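Local coordinates for actin-related protein 8 (Homo sapiens, PDB 4FO0), which binds ATP with only low basal ATPase activity, cannot polymerize, and serves as a proposed core component of the INO80 chromatin-remodelling complex, at residues A[25-30]-A[40-45]. Sequence-based numbering, arbitrary orientation.
Sequences TTLRIG and IPHVIA. With ATP (adenosine-5'-triphosphate), chain C.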
ATOM      1  N   THR A  25      -2.736  -4.687   2.166  1.00 36.75           N
ATOM      2  CA  THR A  25      -4.171  -4.605   1.962  1.00 31.37           C
ATOM      3  C   THR A  25      -4.622  -5.258   0.656  1.00 40.51           C
ATOM      4  O   THR A  25      -5.712  -5.834   0.585  1.00 33.36           O
ATOM      5  CB  THR A  25      -4.668  -3.147   2.126  1.00 31.75           C
ATOM      6  OG1 THR A  25      -4.672  -2.839   3.521  1.00 49.16           O
ATOM      7  CG2 THR A  25      -6.084  -2.963   1.616  1.00 40.21           C
ATOM      8  N   THR A  26      -3.791  -5.206  -0.373  1.00 26.74           N
ATOM      9  CA  THR A  26      -4.199  -5.805  -1.642  1.00 27.05           C
ATOM     10  C   THR A  26      -3.177  -6.777  -2.192  1.00 36.13           C
ATOM     11  O   THR A  26      -2.008  -6.438  -2.327  1.00 30.69           O
ATOM     12  CB  THR A  26      -4.475  -4.750  -2.711  1.00 35.08           C
ATOM     13  OG1 THR A  26      -5.475  -3.840  -2.236  1.00 35.73           O
ATOM     14  CG2 THR A  26      -4.956  -5.417  -3.996  1.00 33.01           C
ATOM     15  N   LEU A  27      -3.629  -7.993  -2.489  1.00 32.69           N
ATOM     16  CA  LEU A  27      -2.845  -8.921  -3.277  1.00 30.36           C
ATOM     17  C   LEU A  27      -3.050  -8.628  -4.776  1.00 31.59           C
ATOM     18  O   LEU A  27      -4.172  -8.445  -5.254  1.00 39.75           O
ATOM     19  CB  LEU A  27      -3.254 -10.358  -2.959  1.00 36.13           C
ATOM     20  CG  LEU A  27      -2.739 -11.407  -3.959  1.00 41.20           C
ATOM     21  CD1 LEU A  27      -1.210 -11.489  -3.962  1.00 27.86           C
ATOM     22  CD2 LEU A  27      -3.350 -12.765  -3.661  1.00 37.75           C
ATOM     23  N   ARG A  28      -1.968  -8.546  -5.517  1.00 30.81           N
ATOM     24  CA  ARG A  28      -2.095  -8.399  -6.961  1.00 36.08           C
ATOM     25  C   ARG A  28      -1.490  -9.629  -7.608  1.00 37.83           C
ATOM     26  O   ARG A  28      -0.315  -9.958  -7.393  1.00 31.86           O
ATOM     27  CB  ARG A  28      -1.490  -7.072  -7.453  1.00 26.93           C
ATOM     28  CG  ARG A  28      -2.521  -5.952  -7.340  1.00 39.23           C
ATOM     29  CD  ARG A  28      -1.954  -4.555  -7.360  1.00 39.62           C
ATOM     30  NE  ARG A  28      -1.557  -4.103  -6.033  1.00 54.73           N
ATOM     31  CZ  ARG A  28      -2.205  -3.197  -5.298  1.00 43.58           C
ATOM     32  NH1 ARG A  28      -3.313  -2.612  -5.742  1.00 17.14           N
ATOM     33  NH2 ARG A  28      -1.726  -2.866  -4.105  1.00 47.24           N
ATOM     34  N   ILE A  29      -2.318 -10.347  -8.351  1.00 37.58           N
ATOM     35  CA  ILE A  29      -1.901 -11.649  -8.856  1.00 39.41           C
ATOM     36  C   ILE A  29      -2.468 -11.918 -10.253  1.00 44.01           C
ATOM     37  O   ILE A  29      -3.594 -11.520 -10.556  1.00 42.97           O
ATOM     38  CB  ILE A  29      -2.307 -12.758  -7.861  1.00 36.15           C
ATOM     39  CG1 ILE A  29      -1.802 -14.116  -8.319  1.00 41.26           C
ATOM     40  CG2 ILE A  29      -3.827 -12.796  -7.663  1.00 37.61           C
ATOM     41  CD1 ILE A  29      -1.898 -15.174  -7.245  1.00 32.06           C
ATOM     42  N   GLY A  30      -1.681 -12.564 -11.110  1.00 42.57           N
ATOM     43  CA  GLY A  30      -2.126 -12.861 -12.465  1.00 43.40           C
ATOM     44  C   GLY A  30      -1.086 -13.582 -13.292  1.00 32.98           C
ATOM     45  O   GLY A  30       0.050 -13.751 -12.849  1.00 36.15           O
ATOM     46  N   ILE A  40      -7.084  -8.446  -5.074  1.00 32.74           N
ATOM     47  CA  ILE A  40      -7.884  -9.022  -4.006  1.00 40.06           C
ATOM     48  C   ILE A  40      -7.516  -8.403  -2.672  1.00 29.44           C
ATOM     49  O   ILE A  40      -6.323  -8.221  -2.379  1.00 30.93           O
ATOM     50  CB  ILE A  40      -7.637 -10.546  -3.905  1.00 51.28           C
ATOM     51  CG1 ILE A  40      -8.140 -11.242  -5.162  1.00 53.67           C
ATOM     52  CG2 ILE A  40      -8.292 -11.127  -2.663  1.00 43.94           C
ATOM     53  CD1 ILE A  40      -7.285 -10.965  -6.363  1.00 63.34           C
ATOM     54  N   PRO A  41      -8.530  -8.075  -1.861  1.00 28.64           N
ATOM     55  CA  PRO A  41      -8.275  -7.696  -0.458  1.00 30.82           C
ATOM     56  C   PRO A  41      -7.529  -8.841   0.184  1.00 30.94           C
ATOM     57  O   PRO A  41      -8.010  -9.965   0.195  1.00 34.85           O
ATOM     58  CB  PRO A  41      -9.675  -7.577   0.151  1.00 25.14           C
ATOM     59  CG  PRO A  41     -10.582  -7.313  -1.053  1.00 25.57           C
ATOM     60  CD  PRO A  41      -9.958  -8.041  -2.213  1.00 22.08           C
ATOM     61  N   HIS A  42      -6.344  -8.567   0.692  1.00 31.56           N
ATOM     62  CA  HIS A  42      -5.479  -9.628   1.160  1.00 27.27           C
ATOM     63  C   HIS A  42      -5.835  -9.986   2.599  1.00 35.78           C
ATOM     64  O   HIS A  42      -5.114  -9.645   3.551  1.00 35.14           O
ATOM     65  CB  HIS A  42      -4.045  -9.151   1.048  1.00 32.12           C
ATOM     66  CG  HIS A  42      -3.050 -10.242   1.186  1.00 35.77           C
ATOM     67  ND1 HIS A  42      -2.276 -10.399   2.313  1.00 47.97           N
ATOM     68  CD2 HIS A  42      -2.719 -11.250   0.351  1.00 36.31           C
ATOM     69  CE1 HIS A  42      -1.501 -11.455   2.159  1.00 47.14           C
ATOM     70  NE2 HIS A  42      -1.746 -11.984   0.974  1.00 32.89           N
ATOM     71  N   VAL A  43      -6.970 -10.661   2.747  1.00 29.26           N
ATOM     72  CA  VAL A  43      -7.598 -10.873   4.047  1.00 30.99           C
ATOM     73  C   VAL A  43      -8.391 -12.177   4.038  1.00 34.73           C
ATOM     74  O   VAL A  43      -8.820 -12.651   2.981  1.00 30.08           O
ATOM     75  CB  VAL A  43      -8.562  -9.722   4.379  1.00 37.75           C
ATOM     76  CG1 VAL A  43      -9.661  -9.647   3.321  1.00 32.58           C
ATOM     77  CG2 VAL A  43      -9.161  -9.879   5.801  1.00 27.75           C
ATOM     78  N   ILE A  44      -8.577 -12.760   5.218  1.00 23.51           N
ATOM     79  CA  ILE A  44      -9.285 -14.025   5.323  1.00 27.08           C
ATOM     80  C   ILE A  44     -10.120 -14.071   6.599  1.00 36.76           C
ATOM     81  O   ILE A  44      -9.685 -13.635   7.668  1.00 36.26           O
ATOM     82  CB  ILE A  44      -8.320 -15.242   5.279  1.00 33.30           C
ATOM     83  CG1 ILE A  44      -9.099 -16.540   5.475  1.00 32.77           C
ATOM     84  CG2 ILE A  44      -7.276 -15.152   6.361  1.00 33.13           C
ATOM     85  CD1 ILE A  44      -8.289 -17.783   5.236  1.00 25.33           C
ATOM     86  N   ALA A  45     -11.337 -14.579   6.474  1.00 32.09           N
ATOM     87  CA  ALA A  45     -12.185 -14.812   7.638  1.00 38.23           C
ATOM     88  C   ALA A  45     -12.215 -16.302   7.945  1.00 39.86           C
ATOM     89  O   ALA A  45     -12.464 -17.128   7.066  1.00 40.27           O
ATOM     90  CB  ALA A  45     -13.593 -14.292   7.396  1.00 33.77           C
TER
HETATM   91  PG  ATP C 702       1.589  -1.850   1.424  1.00 29.81           P
HETATM   92  O1G ATP C 702       2.365  -1.541   0.173  1.00 28.13           O
HETATM   93  O2G ATP C 702       1.755  -3.253   1.955  1.00 28.00           O
HETATM   94  O3G ATP C 702       1.654  -0.795   2.507  1.00 27.69           O
HETATM   95  PB  ATP C 702      -0.583  -2.220  -0.470  1.00 33.95           P
HETATM   96  O1B ATP C 702      -1.839  -2.963  -0.102  1.00 24.54           O
HETATM   97  O2B ATP C 702       0.428  -2.741  -1.481  1.00 26.04           O
HETATM   98  O3B ATP C 702       0.063  -1.806   0.943  1.00 29.89           O
HETATM   99  PA  ATP C 702      -1.480  -0.255  -2.336  1.00 33.62           P
HETATM  100  O1A ATP C 702      -2.631  -1.133  -2.754  1.00 43.41           O
HETATM  101  O2A ATP C 702      -0.299  -0.008  -3.239  1.00 28.33           O
HETATM  102  O3A ATP C 702      -1.010  -0.728  -0.883  1.00 36.54           O
HETATM  103  O5' ATP C 702      -2.099   1.165  -1.951  1.00 28.93           O
HETATM  104  C5' ATP C 702      -3.219   1.172  -1.081  1.00 33.24           C
HETATM  105  C4' ATP C 702      -3.462   2.593  -0.636  1.00 33.10           C
HETATM  106  O4' ATP C 702      -3.681   3.375  -1.801  1.00 39.66           O
HETATM  107  C3' ATP C 702      -4.704   2.739   0.228  1.00 42.79           C
HETATM  108  O3' ATP C 702      -4.388   3.500   1.398  1.00 31.07           O
HETATM  109  C2' ATP C 702      -5.671   3.500  -0.645  1.00 31.41           C
HETATM  110  O2' ATP C 702      -6.536   4.349   0.094  1.00 34.63           O
HETATM  111  C1' ATP C 702      -4.714   4.302  -1.489  1.00 40.96           C
HETATM  112  N9  ATP C 702      -5.392   4.855  -2.670  1.00 41.22           N
HETATM  113  C8  ATP C 702      -5.918   4.155  -3.684  1.00 44.05           C
HETATM  114  N7  ATP C 702      -6.476   4.984  -4.598  1.00 39.46           N
HETATM  115  C5  ATP C 702      -6.301   6.238  -4.163  1.00 37.12           C
HETATM  116  C6  ATP C 702      -6.659   7.580  -4.646  1.00 42.69           C
HETATM  117  N6  ATP C 702      -7.324   7.718  -5.822  1.00 43.98           N
HETATM  118  N1  ATP C 702      -6.294   8.641  -3.879  1.00 53.57           N
HETATM  119  C2  ATP C 702      -5.635   8.500  -2.712  1.00 42.82           C
HETATM  120  N3  ATP C 702      -5.288   7.296  -2.210  1.00 45.78           N
HETATM  121  C4  ATP C 702      -5.587   6.153  -2.882  1.00 47.12           C
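In the beta hairpin of strands 26-31 and 38-47, the first strand and the loop residue before it bind the phosphates of ATP, and the two strands are tied together by Leu-27 and Ile-40, an antiparallel hydrogen-bonded pair. Leu-27 N donates to Ile-40 O (2.7 Å) and Ile-40 N returns a bond to Leu-27 O (2.9 Å). The next pair, Thr-26 with Pro-41, is non-hydrogen-bonded and so can take a proline, which has no N-H to give. Beyond it His-42 N reaches Thr-25 O at 2.8 Å, approaching from above the carbonyl plane.

His-42 centres an inverse gamma turn that interrupts its strand. With CG anti to the backbone N (chi1 -166°), its ring is carried to Leu-27, where His-42 CD2 lies 3.5 Å from Leu-27 CB in an oblique approach; His-42 NE2 bonds to Trp-181 of helix 170-187. The branched chains of Ile-29 and Ile-40 suit the buried side of the sheet, Ile-29 CG2 meeting Ile-40 CD1 at 4.1 Å.

On the ATP side, the backbone N-H groups of Thr-25 and Thr-26 converge on a single beta-phosphate oxygen, O1B, while Thr-25 OG1 is held by Asp-255. Arg-28 bends at chi3 (-87°) so that NH2 hydrogen-bonds the alpha-phosphate O1A, and Thr-26 CG2 sits 3.7 Å above the guanidinium plane, over its centre. The positive charge of Arg-28 would offset the negative charge of the phosphates. Backbone amides cradling a phosphate at the turn into a beta strand are the hallmark of the first phosphate-binding loop of the actin-like ATPase fold.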